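Local coordinates for glycosyl hydrolase, family 38 (Enterococcus faecalis, PDB 5KBP), which probably hydrolyses alpha-linked mannose residues from glycans, as a metal-dependent alpha-mannosidase of glycoside hydrolase family 38, at residues A[354-360]-A[570-574]; A[661-667]-A[772-778]; A[751-755]-A[767-771]. All blocks are in the same frame, centred on the assembly; numbering follows the deposited sequence.

Contact 1. Residues A[354-360]-A[570-574]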
ATOM      1  N   ASP A 354      -3.191 -10.076  14.149  1.00 45.86           N
ATOM      2  CA  ASP A 354      -2.719 -10.827  12.990  1.00 44.49           C
ATOM      3  C   ASP A 354      -1.833  -9.988  12.075  1.00 48.57           C
ATOM      4  O   ASP A 354      -1.021 -10.552  11.333  1.00 47.27           O
ATOM      5  CB  ASP A 354      -3.902 -11.388  12.205  1.00 52.25           C
ATOM      6  CG  ASP A 354      -4.594 -12.520  12.935  1.00 60.09           C
ATOM      7  OD1 ASP A 354      -3.972 -13.107  13.847  1.00 52.80           O
ATOM      8  OD2 ASP A 354      -5.754 -12.831  12.594  1.00 62.99           O
ATOM      9  N   SER A 355      -1.959  -8.662  12.119  1.00 46.19           N
ATOM     10  CA  SER A 355      -1.111  -7.804  11.297  1.00 44.46           C
ATOM     11  C   SER A 355       0.283  -7.660  11.899  1.00 41.25           C
ATOM     12  O   SER A 355       1.282  -8.048  11.282  1.00 40.89           O
ATOM     13  CB  SER A 355      -1.765  -6.429  11.127  1.00 40.92           C
ATOM     14  OG  SER A 355      -2.980  -6.523  10.404  1.00 44.28           O
ATOM     15  N   ILE A 356       0.364  -7.116  13.115  1.00 43.05           N
ATOM     16  CA  ILE A 356       1.659  -6.765  13.691  1.00 42.70           C
ATOM     17  C   ILE A 356       2.442  -8.008  14.103  1.00 46.79           C
ATOM     18  O   ILE A 356       3.679  -7.991  14.113  1.00 49.04           O
ATOM     19  CB  ILE A 356       1.467  -5.790  14.870  1.00 40.55           C
ATOM     20  CG1 ILE A 356       2.815  -5.264  15.365  1.00 44.10           C
ATOM     21  CG2 ILE A 356       0.683  -6.452  15.996  1.00 43.38           C
ATOM     22  CD1 ILE A 356       3.595  -4.497  14.315  1.00 46.81           C
ATOM     23  N   CYS A 357       1.756  -9.105  14.434  1.00 42.88           N
ATOM     24  CA  CYS A 357       2.470 -10.332  14.775  1.00 43.33           C
ATOM     25  C   CYS A 357       3.176 -10.943  13.573  1.00 45.31           C
ATOM     26  O   CYS A 357       4.030 -11.818  13.752  1.00 40.07           O
ATOM     27  CB  CYS A 357       1.516 -11.362  15.382  1.00 47.44           C
ATOM     28  SG  CYS A 357       0.935 -10.966  17.048  1.00 50.35           S
ATOM     29  N   GLY A 358       2.844 -10.505  12.362  1.00 38.16           N
ATOM     30  CA  GLY A 358       3.450 -11.069  11.173  1.00 44.84           C
ATOM     31  C   GLY A 358       2.979 -12.466  10.841  1.00 53.28           C
ATOM     32  O   GLY A 358       3.725 -13.233  10.228  1.00 54.17           O
ATOM     33  N   CYS A 359       1.758 -12.819  11.233  1.00 45.92           N
ATOM     34  CA  CYS A 359       1.208 -14.152  11.013  1.00 44.50           C
ATOM     35  C   CYS A 359       0.066 -14.127  10.001  1.00 42.59           C
ATOM     36  O   CYS A 359      -0.968 -14.770  10.188  1.00 51.82           O
ATOM     37  CB  CYS A 359       0.745 -14.765  12.331  1.00 53.24           C
ATOM     38  SG  CYS A 359      -0.463 -13.772  13.234  1.00 56.54           S
ATOM     39  N   SER A 360       0.244 -13.381   8.918  1.00 39.18           N
ATOM     40  CA  SER A 360      -0.703 -13.320   7.815  1.00 36.98           C
ATOM     41  C   SER A 360       0.004 -13.761   6.533  1.00 37.93           C
ATOM     42  O   SER A 360       1.173 -14.160   6.548  1.00 39.47           O
ATOM     43  CB  SER A 360      -1.291 -11.913   7.687  1.00 42.89           C
ATOM     44  OG  SER A 360      -2.056 -11.574   8.830  1.00 41.60           O
ATOM     45  N   ASN A 570       6.694 -21.928  11.966  1.00 45.58           N
ATOM     46  CA  ASN A 570       5.837 -21.064  11.166  1.00 43.68           C
ATOM     47  C   ASN A 570       5.950 -19.641  11.703  1.00 42.69           C
ATOM     48  O   ASN A 570       6.794 -19.344  12.554  1.00 40.69           O
ATOM     49  CB  ASN A 570       4.394 -21.585  11.175  1.00 34.25           C
ATOM     50  CG  ASN A 570       3.892 -21.892  12.574  1.00 44.83           C
ATOM     51  OD1 ASN A 570       4.120 -21.127  13.511  1.00 54.49           O
ATOM     52  ND2 ASN A 570       3.214 -23.023  12.723  1.00 40.64           N
ATOM     53  N   GLU A 571       5.086 -18.754  11.203  1.00 44.17           N
ATOM     54  CA  GLU A 571       5.096 -17.369  11.660  1.00 45.25           C
ATOM     55  C   GLU A 571       4.683 -17.237  13.119  1.00 46.37           C
ATOM     56  O   GLU A 571       4.958 -16.202  13.738  1.00 46.14           O
ATOM     57  CB  GLU A 571       4.183 -16.519  10.776  1.00 44.74           C
ATOM     58  CG  GLU A 571       4.508 -16.617   9.293  1.00 40.12           C
ATOM     59  CD  GLU A 571       3.722 -15.633   8.450  1.00 40.69           C
ATOM     60  OE1 GLU A 571       4.351 -14.803   7.759  1.00 33.69           O
ATOM     61  OE2 GLU A 571       2.476 -15.681   8.484  1.00 36.24           O
ATOM     62  N   TYR A 572       4.037 -18.255  13.685  1.00 46.90           N
ATOM     63  CA  TYR A 572       3.625 -18.227  15.083  1.00 44.15           C
ATOM     64  C   TYR A 572       4.683 -18.791  16.022  1.00 51.34           C
ATOM     65  O   TYR A 572       4.902 -18.242  17.108  1.00 57.99           O
ATOM     66  CB  TYR A 572       2.330 -19.021  15.272  1.00 40.90           C
ATOM     67  CG  TYR A 572       1.084 -18.373  14.715  1.00 44.96           C
ATOM     68  CD1 TYR A 572       0.338 -17.489  15.479  1.00 37.12           C
ATOM     69  CD2 TYR A 572       0.639 -18.669  13.433  1.00 43.95           C
ATOM     70  CE1 TYR A 572      -0.810 -16.901  14.979  1.00 41.68           C
ATOM     71  CE2 TYR A 572      -0.509 -18.087  12.924  1.00 47.16           C
ATOM     72  CZ  TYR A 572      -1.229 -17.203  13.700  1.00 47.23           C
ATOM     73  OH  TYR A 572      -2.371 -16.621  13.196  1.00 52.80           O
ATOM     74  N   ILE A 573       5.333 -19.887  15.635  1.00 44.56           N
ATOM     75  CA  ILE A 573       6.109 -20.707  16.554  1.00 43.99           C
ATOM     76  C   ILE A 573       7.471 -21.017  15.948  1.00 48.53           C
ATOM     77  O   ILE A 573       7.579 -21.331  14.757  1.00 44.26           O
ATOM     78  CB  ILE A 573       5.361 -22.014  16.899  1.00 48.97           C
ATOM     79  CG1 ILE A 573       3.987 -21.695  17.497  1.00 47.58           C
ATOM     80  CG2 ILE A 573       6.176 -22.871  17.858  1.00 55.55           C
ATOM     81  CD1 ILE A 573       3.164 -22.913  17.838  1.00 54.89           C
ATOM     82  N   PHE A 574       8.510 -20.922  16.774  1.00 47.09           N
ATOM     83  CA  PHE A 574       9.848 -21.362  16.411  1.00 45.70           C
ATOM     84  C   PHE A 574      10.037 -22.813  16.830  1.00 46.29           C
ATOM     85  O   PHE A 574       9.599 -23.220  17.910  1.00 48.11           O
ATOM     86  CB  PHE A 574      10.908 -20.481  17.078  1.00 37.24           C
ATOM     87  CG  PHE A 574      12.298 -21.064  17.051  1.00 40.04           C
ATOM     88  CD1 PHE A 574      13.118 -20.883  15.950  1.00 35.15           C
ATOM     89  CD2 PHE A 574      12.793 -21.776  18.135  1.00 45.02           C
ATOM     90  CE1 PHE A 574      14.398 -21.411  15.921  1.00 45.65           C
ATOM     91  CE2 PHE A 574      14.075 -22.306  18.112  1.00 45.95           C
ATOM     92  CZ  PHE A 574      14.877 -22.123  17.003  1.00 48.60           C
TER

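Contact 2. Residues A[661-667]-A[772-778]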
ATOM      1  N   PHE A 661      25.404  -0.773  19.064  1.00 53.98           N
ATOM      2  CA  PHE A 661      25.676  -1.774  18.045  1.00 48.18           C
ATOM      3  C   PHE A 661      24.775  -1.549  16.839  1.00 48.82           C
ATOM      4  O   PHE A 661      23.632  -1.101  16.971  1.00 51.64           O
ATOM      5  CB  PHE A 661      25.464  -3.194  18.581  1.00 48.34           C
ATOM      6  CG  PHE A 661      26.183  -3.468  19.867  1.00 57.05           C
ATOM      7  CD1 PHE A 661      27.566  -3.472  19.913  1.00 59.87           C
ATOM      8  CD2 PHE A 661      25.477  -3.732  21.029  1.00 52.96           C
ATOM      9  CE1 PHE A 661      28.233  -3.726  21.096  1.00 63.80           C
ATOM     10  CE2 PHE A 661      26.138  -3.987  22.215  1.00 60.49           C
ATOM     11  CZ  PHE A 661      27.518  -3.985  22.249  1.00 64.77           C
ATOM     12  N   GLU A 662      25.301  -1.869  15.658  1.00 46.59           N
ATOM     13  CA  GLU A 662      24.547  -1.768  14.409  1.00 44.81           C
ATOM     14  C   GLU A 662      24.984  -2.927  13.519  1.00 52.92           C
ATOM     15  O   GLU A 662      26.029  -2.854  12.866  1.00 53.54           O
ATOM     16  CB  GLU A 662      24.774  -0.423  13.729  1.00 55.72           C
ATOM     17  CG  GLU A 662      23.541   0.130  13.032  1.00 75.39           C
ATOM     18  CD  GLU A 662      23.789   1.470  12.370  1.00 91.99           C
ATOM     19  OE1 GLU A 662      24.123   1.489  11.167  1.00 94.92           O
ATOM     20  OE2 GLU A 662      23.656   2.506  13.053  1.00 95.44           O
ATOM     21  N   THR A 663      24.189  -3.991  13.501  1.00 53.96           N
ATOM     22  CA  THR A 663      24.500  -5.193  12.739  1.00 47.34           C
ATOM     23  C   THR A 663      23.730  -5.181  11.425  1.00 45.28           C
ATOM     24  O   THR A 663      22.513  -4.969  11.417  1.00 49.95           O
ATOM     25  CB  THR A 663      24.158  -6.450  13.541  1.00 52.77           C
ATOM     26  OG1 THR A 663      24.934  -6.482  14.745  1.00 54.56           O
ATOM     27  CG2 THR A 663      24.443  -7.700  12.724  1.00 52.48           C
ATOM     28  N   THR A 664      24.438  -5.406  10.321  1.00 46.96           N
ATOM     29  CA  THR A 664      23.844  -5.433   8.993  1.00 49.83           C
ATOM     30  C   THR A 664      24.150  -6.761   8.314  1.00 46.86           C
ATOM     31  O   THR A 664      25.282  -7.250   8.365  1.00 45.19           O
ATOM     32  CB  THR A 664      24.359  -4.283   8.119  1.00 48.12           C
ATOM     33  OG1 THR A 664      25.786  -4.365   8.011  1.00 64.14           O
ATOM     34  CG2 THR A 664      23.978  -2.942   8.722  1.00 50.16           C
ATOM     35  N   ILE A 665      23.130  -7.344   7.681  1.00 48.40           N
ATOM     36  CA  ILE A 665      23.266  -8.601   6.954  1.00 50.52           C
ATOM     37  C   ILE A 665      22.518  -8.490   5.632  1.00 57.43           C
ATOM     38  O   ILE A 665      21.621  -7.661   5.463  1.00 56.89           O
ATOM     39  CB  ILE A 665      22.731  -9.815   7.752  1.00 49.25           C
ATOM     40  CG1 ILE A 665      21.221  -9.691   7.964  1.00 55.83           C
ATOM     41  CG2 ILE A 665      23.451  -9.955   9.087  1.00 39.55           C
ATOM     42  CD1 ILE A 665      20.576 -10.926   8.559  1.00 59.32           C
ATOM     43  N   ASN A 666      22.902  -9.346   4.689  1.00 55.87           N
ATOM     44  CA  ASN A 666      22.172  -9.542   3.439  1.00 49.61           C
ATOM     45  C   ASN A 666      21.594 -10.954   3.487  1.00 48.69           C
ATOM     46  O   ASN A 666      22.175 -11.908   2.969  1.00 49.43           O
ATOM     47  CB  ASN A 666      23.073  -9.332   2.223  1.00 45.65           C
ATOM     48  CG  ASN A 666      22.330  -9.506   0.914  1.00 60.83           C
ATOM     49  OD1 ASN A 666      21.109  -9.357   0.857  1.00 53.38           O
ATOM     50  ND2 ASN A 666      23.063  -9.823  -0.145  1.00 63.98           N
ATOM     51  N   ASN A 667      20.435 -11.078   4.123  1.00 49.96           N
ATOM     52  CA  ASN A 667      19.850 -12.381   4.424  1.00 40.34           C
ATOM     53  C   ASN A 667      19.399 -13.055   3.135  1.00 42.92           C
ATOM     54  O   ASN A 667      18.357 -12.719   2.570  1.00 38.75           O
ATOM     55  CB  ASN A 667      18.690 -12.224   5.398  1.00 35.11           C
ATOM     56  CG  ASN A 667      18.114 -13.553   5.834  1.00 43.66           C
ATOM     57  OD1 ASN A 667      16.902 -13.766   5.788  1.00 44.42           O
ATOM     58  ND2 ASN A 667      18.984 -14.464   6.246  1.00 47.75           N
ATOM     59  N   GLY A 772      16.858 -10.247   2.064  1.00 50.39           N
ATOM     60  CA  GLY A 772      17.317  -8.943   1.646  1.00 54.00           C
ATOM     61  C   GLY A 772      18.178  -8.289   2.705  1.00 50.12           C
ATOM     62  O   GLY A 772      18.659  -8.941   3.639  1.00 49.61           O
ATOM     63  N   GLU A 773      18.366  -6.980   2.546  1.00 51.40           N
ATOM     64  CA  GLU A 773      19.213  -6.202   3.439  1.00 51.35           C
ATOM     65  C   GLU A 773      18.471  -5.856   4.723  1.00 45.20           C
ATOM     66  O   GLU A 773      17.294  -5.484   4.699  1.00 47.43           O
ATOM     67  CB  GLU A 773      19.670  -4.917   2.745  1.00 64.73           C
ATOM     68  CG  GLU A 773      20.482  -5.129   1.475  1.00 83.38           C
ATOM     69  CD  GLU A 773      21.977  -5.125   1.730  1.00101.42           C
ATOM     70  OE1 GLU A 773      22.726  -5.690   0.905  1.00108.51           O
ATOM     71  OE2 GLU A 773      22.402  -4.555   2.757  1.00106.33           O
ATOM     72  N   TYR A 774      19.171  -5.970   5.851  1.00 35.81           N
ATOM     73  CA  TYR A 774      18.597  -5.664   7.153  1.00 38.20           C
ATOM     74  C   TYR A 774      19.647  -5.006   8.034  1.00 49.02           C
ATOM     75  O   TYR A 774      20.837  -5.319   7.950  1.00 56.64           O
ATOM     76  CB  TYR A 774      18.052  -6.921   7.847  1.00 39.25           C
ATOM     77  CG  TYR A 774      16.738  -7.404   7.280  1.00 44.52           C
ATOM     78  CD1 TYR A 774      16.703  -8.277   6.201  1.00 48.29           C
ATOM     79  CD2 TYR A 774      15.530  -6.982   7.821  1.00 41.83           C
ATOM     80  CE1 TYR A 774      15.502  -8.716   5.678  1.00 48.78           C
ATOM     81  CE2 TYR A 774      14.324  -7.417   7.305  1.00 51.58           C
ATOM     82  CZ  TYR A 774      14.317  -8.284   6.235  1.00 56.14           C
ATOM     83  OH  TYR A 774      13.117  -8.719   5.718  1.00 59.90           O
ATOM     84  N   THR A 775      19.190  -4.087   8.881  1.00 50.81           N
ATOM     85  CA  THR A 775      20.044  -3.394   9.839  1.00 53.42           C
ATOM     86  C   THR A 775      19.372  -3.442  11.201  1.00 51.23           C
ATOM     87  O   THR A 775      18.254  -2.940  11.360  1.00 53.81           O
ATOM     88  CB  THR A 775      20.297  -1.944   9.419  1.00 54.88           C
ATOM     89  OG1 THR A 775      20.952  -1.919   8.146  1.00 64.47           O
ATOM     90  CG2 THR A 775      21.164  -1.237  10.450  1.00 42.43           C
ATOM     91  N   PHE A 776      20.049  -4.039  12.178  1.00 50.29           N
ATOM     92  CA  PHE A 776      19.524  -4.193  13.528  1.00 42.46           C
ATOM     93  C   PHE A 776      20.273  -3.252  14.462  1.00 45.86           C
ATOM     94  O   PHE A 776      21.503  -3.320  14.562  1.00 52.15           O
ATOM     95  CB  PHE A 776      19.655  -5.640  14.003  1.00 45.02           C
ATOM     96  CG  PHE A 776      19.193  -6.650  12.992  1.00 39.87           C
ATOM     97  CD1 PHE A 776      17.844  -6.882  12.794  1.00 37.90           C
ATOM     98  CD2 PHE A 776      20.109  -7.364  12.238  1.00 48.16           C
ATOM     99  CE1 PHE A 776      17.414  -7.808  11.860  1.00 48.59           C
ATOM    100  CE2 PHE A 776      19.687  -8.293  11.304  1.00 53.14           C
ATOM    101  CZ  PHE A 776      18.337  -8.515  11.116  1.00 48.01           C
ATOM    102  N   LYS A 777      19.532  -2.380  15.141  1.00 44.15           N
ATOM    103  CA  LYS A 777      20.097  -1.408  16.069  1.00 49.46           C
ATOM    104  C   LYS A 777      19.800  -1.852  17.495  1.00 45.38           C
ATOM    105  O   LYS A 777      18.636  -2.042  17.862  1.00 43.58           O
ATOM    106  CB  LYS A 777      19.535  -0.010  15.811  1.00 52.53           C
ATOM    107  CG  LYS A 777      19.921   0.573  14.462  1.00 60.19           C
ATOM    108  CD  LYS A 777      19.384   1.986  14.299  1.00 69.51           C
ATOM    109  CE  LYS A 777      19.778   2.574  12.955  1.00 75.94           C
ATOM    110  NZ  LYS A 777      19.259   3.958  12.777  1.00 80.64           N
ATOM    111  N   TYR A 778      20.852  -2.008  18.293  1.00 43.35           N
ATOM    112  CA  TYR A 778      20.729  -2.431  19.681  1.00 48.96           C
ATOM    113  C   TYR A 778      21.961  -1.933  20.432  1.00 52.58           C
ATOM    114  O   TYR A 778      22.891  -1.384  19.837  1.00 56.79           O
ATOM    115  CB  TYR A 778      20.555  -3.951  19.782  1.00 37.87           C
ATOM    116  CG  TYR A 778      21.629  -4.768  19.091  1.00 42.34           C
ATOM    117  CD1 TYR A 778      21.654  -4.894  17.706  1.00 43.08           C
ATOM    118  CD2 TYR A 778      22.602  -5.432  19.824  1.00 39.98           C
ATOM    119  CE1 TYR A 778      22.629  -5.643  17.073  1.00 46.80           C
ATOM    120  CE2 TYR A 778      23.581  -6.185  19.199  1.00 42.99           C
ATOM    121  CZ  TYR A 778      23.589  -6.287  17.823  1.00 45.02           C
ATOM    122  OH  TYR A 778      24.558  -7.034  17.193  1.00 44.61           O
TER

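Contact 3. Residues A[751-755]-A[767-771]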
ATOM      1  N   ILE A 751      16.497 -11.912  13.681  1.00 43.82           N
ATOM      2  CA  ILE A 751      15.660 -12.198  12.523  1.00 42.43           C
ATOM      3  C   ILE A 751      15.307 -13.679  12.553  1.00 45.73           C
ATOM      4  O   ILE A 751      16.131 -14.522  12.916  1.00 45.65           O
ATOM      5  CB  ILE A 751      16.373 -11.789  11.209  1.00 38.64           C
ATOM      6  CG1 ILE A 751      15.431 -11.899  10.009  1.00 38.43           C
ATOM      7  CG2 ILE A 751      17.632 -12.620  10.984  1.00 31.28           C
ATOM      8  CD1 ILE A 751      16.035 -11.372   8.722  1.00 37.26           C
ATOM      9  N   ARG A 752      14.060 -13.987  12.196  1.00 41.76           N
ATOM     10  CA  ARG A 752      13.581 -15.365  12.151  1.00 43.02           C
ATOM     11  C   ARG A 752      12.823 -15.564  10.850  1.00 45.91           C
ATOM     12  O   ARG A 752      11.899 -14.802  10.546  1.00 41.07           O
ATOM     13  CB  ARG A 752      12.690 -15.687  13.354  1.00 34.68           C
ATOM     14  CG  ARG A 752      12.349 -17.161  13.489  1.00 41.98           C
ATOM     15  CD  ARG A 752      11.607 -17.452  14.784  1.00 48.04           C
ATOM     16  NE  ARG A 752      10.243 -16.932  14.766  1.00 50.40           N
ATOM     17  CZ  ARG A 752       9.192 -17.619  14.333  1.00 43.99           C
ATOM     18  NH1 ARG A 752       7.984 -17.073  14.350  1.00 39.74           N
ATOM     19  NH2 ARG A 752       9.352 -18.853  13.878  1.00 41.39           N
ATOM     20  N   CYS A 753      13.206 -16.587  10.090  1.00 46.70           N
ATOM     21  CA  CYS A 753      12.730 -16.783   8.727  1.00 47.21           C
ATOM     22  C   CYS A 753      12.005 -18.118   8.622  1.00 47.57           C
ATOM     23  O   CYS A 753      12.583 -19.167   8.921  1.00 50.25           O
ATOM     24  CB  CYS A 753      13.897 -16.725   7.742  1.00 44.41           C
ATOM     25  SG  CYS A 753      15.047 -15.355   8.050  1.00 50.59           S
ATOM     26  N   VAL A 754      10.744 -18.075   8.190  1.00 37.19           N
ATOM     27  CA  VAL A 754       9.925 -19.264   7.994  1.00 38.66           C
ATOM     28  C   VAL A 754       9.226 -19.150   6.644  1.00 45.37           C
ATOM     29  O   VAL A 754       9.280 -18.119   5.976  1.00 46.21           O
ATOM     30  CB  VAL A 754       8.898 -19.460   9.126  1.00 39.40           C
ATOM     31  CG1 VAL A 754       9.605 -19.867  10.410  1.00 38.03           C
ATOM     32  CG2 VAL A 754       8.098 -18.184   9.335  1.00 36.59           C
ATOM     33  N   GLY A 755       8.556 -20.231   6.250  1.00 44.81           N
ATOM     34  CA  GLY A 755       7.963 -20.287   4.926  1.00 45.00           C
ATOM     35  C   GLY A 755       6.457 -20.451   4.874  1.00 42.71           C
ATOM     36  O   GLY A 755       5.869 -20.417   3.789  1.00 44.25           O
ATOM     37  N   GLU A 767       7.633 -14.669   1.534  1.00 42.48           N
ATOM     38  CA  GLU A 767       8.186 -13.393   1.975  1.00 47.66           C
ATOM     39  C   GLU A 767       8.362 -13.322   3.486  1.00 50.10           C
ATOM     40  O   GLU A 767       8.954 -12.355   3.979  1.00 56.11           O
ATOM     41  CB  GLU A 767       7.308 -12.240   1.488  1.00 42.78           C
ATOM     42  CG  GLU A 767       7.380 -12.027  -0.016  1.00 48.60           C
ATOM     43  CD  GLU A 767       6.489 -10.899  -0.491  1.00 62.32           C
ATOM     44  OE1 GLU A 767       6.604 -10.510  -1.671  1.00 66.22           O
ATOM     45  OE2 GLU A 767       5.672 -10.404   0.313  1.00 65.63           O
ATOM     46  N   ALA A 768       7.861 -14.313   4.228  1.00 39.34           N
ATOM     47  CA  ALA A 768       8.185 -14.440   5.642  1.00 39.35           C
ATOM     48  C   ALA A 768       9.613 -14.917   5.867  1.00 41.58           C
ATOM     49  O   ALA A 768      10.073 -14.926   7.014  1.00 47.07           O
ATOM     50  CB  ALA A 768       7.207 -15.396   6.325  1.00 37.21           C
ATOM     51  N   GLN A 769      10.317 -15.321   4.806  1.00 31.41           N
ATOM     52  CA  GLN A 769      11.723 -15.685   4.915  1.00 41.18           C
ATOM     53  C   GLN A 769      12.628 -14.471   5.080  1.00 42.94           C
ATOM     54  O   GLN A 769      13.828 -14.648   5.317  1.00 42.68           O
ATOM     55  CB  GLN A 769      12.156 -16.492   3.688  1.00 45.90           C
ATOM     56  CG  GLN A 769      11.427 -17.816   3.510  1.00 45.64           C
ATOM     57  CD  GLN A 769      11.880 -18.884   4.491  1.00 48.50           C
ATOM     58  OE1 GLN A 769      12.725 -18.640   5.349  1.00 45.18           O
ATOM     59  NE2 GLN A 769      11.318 -20.080   4.361  1.00 43.21           N
ATOM     60  N   CYS A 770      12.089 -13.260   4.937  1.00 35.25           N
ATOM     61  CA  CYS A 770      12.804 -12.019   5.237  1.00 39.89           C
ATOM     62  C   CYS A 770      14.126 -11.931   4.477  1.00 38.60           C
ATOM     63  O   CYS A 770      15.191 -11.700   5.053  1.00 45.77           O
ATOM     64  CB  CYS A 770      13.031 -11.876   6.742  1.00 45.55           C
ATOM     65  SG  CYS A 770      11.516 -11.847   7.719  1.00 46.91           S
ATOM     66  N   GLN A 771      14.051 -12.118   3.164  1.00 42.55           N
ATOM     67  CA  GLN A 771      15.234 -12.033   2.324  1.00 49.75           C
ATOM     68  C   GLN A 771      15.566 -10.577   2.017  1.00 45.30           C
ATOM     69  O   GLN A 771      14.676  -9.766   1.749  1.00 51.38           O
ATOM     70  CB  GLN A 771      15.024 -12.804   1.019  1.00 46.80           C
ATOM     71  CG  GLN A 771      14.677 -14.278   1.198  1.00 39.12           C
ATOM     72  CD  GLN A 771      15.845 -15.106   1.699  1.00 49.92           C
ATOM     73  OE1 GLN A 771      16.634 -15.629   0.911  1.00 56.44           O
ATOM     74  NE2 GLN A 771      15.957 -15.237   3.016  1.00 46.80           N
TER

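Contact 1. Residues A[354-360]-A[570-574]
C359 lays its CB over one face of the Y572 ring, 3.6 Å from the ring centroid and offset toward the hydroxyl end, where CB and CZ are 3.4 Å apart. This is a CH-pi contact, and the sulfur adds an oblique sulfur-aromatic one: with chi1 at 56° SG sits between the backbone N and the carbonyl carbon and swings out toward the phenol oxygen, 3.4 Å from Y572 OH. Beside the ring the E571 chain, extended beyond CG, reaches alongside the G358-S360 turn, and its OE2 lies 2.8 Å from S360 O. OE1 makes a salt bridge to R303. The contact joins the middle domain of the family 38 fold, where G358, with positive phi, is the first residue after helix 353-356 to leave helical backbone angles, to a loop of the C-terminal beta domain between strands 555-566 and 583-584. Behind the first shell, S360 OG bonds to D354 O at 2.9 Å and ties the turn back onto the helix. On the other side N570 OD1 accepts from Y572 N, an Asx turn, and from I573 N, which extends it to an Asx motif and sets the loop from which E571 and Y572 project.

Contact 2. Residues A[661-667]-A[772-778]
Y778 and F661, the two residues with the most surface buried here, meet at one end of the strand pair. F661 CB sits over one face of the tyrosine ring, 3.7 Å from its centroid, while the two rings lie oblique to each other with planes 39° apart. Y778 holds its CG between the backbone N and the carbonyl carbon (chi1 55°), a torsion that folds the ring back across the neighbouring strand. Its hydroxyl thereby comes to T663, third of the group: OG1 and OH are hydrogen-bonded at a short 2.5 Å, and T663 OG1 has a second partner in T648 OG1 of the next strand. Strands 659-667 and 772-783 are antiparallel neighbours in the middle of a nine-stranded sheet of the C-terminal beta domain, and four hydrogen-bonded pairs, from F661 with Y778 to N667 with G772, join them. F776 N to T663 O is the straightest of these bonds, 2.7 Å at 173°. On the face that carries F661, T663 and Y778, I665 sets CD1 at the edge of the F776 ring, 3.9 Å from CE2, and L560 and F562 of strand 555-566 pack on Y778. The other face carries T664 and T775 side by side, and E662 beside K777.

Contact 3. Residues A[751-755]-A[767-771]
The end of strand 745-753 runs past a short 3-10 turn, and the two backbones come closest at C753 and Q769, whose CA atoms are 4.1 Å apart. A single backbone bond links them, a weak one from V754 N to A768 O at 3.4 Å. C770 then takes positive phi (55°) and turns the chain toward strand 772-783; its N bonds back weakly to E767 O within the turn.

Q769 does most of the side-chain work. Its chain bends at chi2 (-74°), folding the amide back against the peptide between V754 and G755, with CD 3.1 Å from V754 O. OE1 lies 3.3 Å from C753 CB, but its hydrogen bond goes to D671 N, in the turn before strand 672-679. C753 turns its sulfur to the backbone of Q769, SG being 3.1 Å from Q769 O. Q771 NE2 gives that carbonyl a hydrogen bond of 3.2 Å, approaching from above the carbonyl plane. Apolar contacts flank this pair: I751, extended with chi1 -172°, brings CD1 to 3.6 Å from C770 CB, and V754 CG2 reaches A768 CB more loosely at 4.2 Å.

R752, next along the strand, projects away from the turn; its guanidinium group makes a salt bridge to D567 and hydrogen bonds to S301 OG and to the carbonyls of N298 and N570. E767 likewise leaves the contact, for a salt bridge with R366 of helix 362-393. The contact is buried where the chain passes from one large sheet of the C-terminal beta domain to the other: strand 745-753 pairs with 672-679 in the first, through I751 with L674 and C753 with H672, whereas the chain beyond Q771 enters the second as strand 772-783, whose Y774 and F776 pack on I751.

In the fold
Contacts 1 and 3 are buried, their centres 11 Å apart, and share a border: the arginine of 751-755 and the alanine of 767-771 both touch loop 570-574. Contact 2 is only partly buried, with one face of its strand pair against the protein interior and the other bearing the more exposed polar side chains. It is also the one with regular sheet pairing; contact 3 is mostly side-chain packing, and contact 1 is led by a cysteine over a tyrosine face, its glutamate being paired with an arginine outside the two segments. Contact 3 is nested in the chain loop that contact 2 closes, and both lie within the beta domain, whereas contact 1 joins that domain to the middle domain.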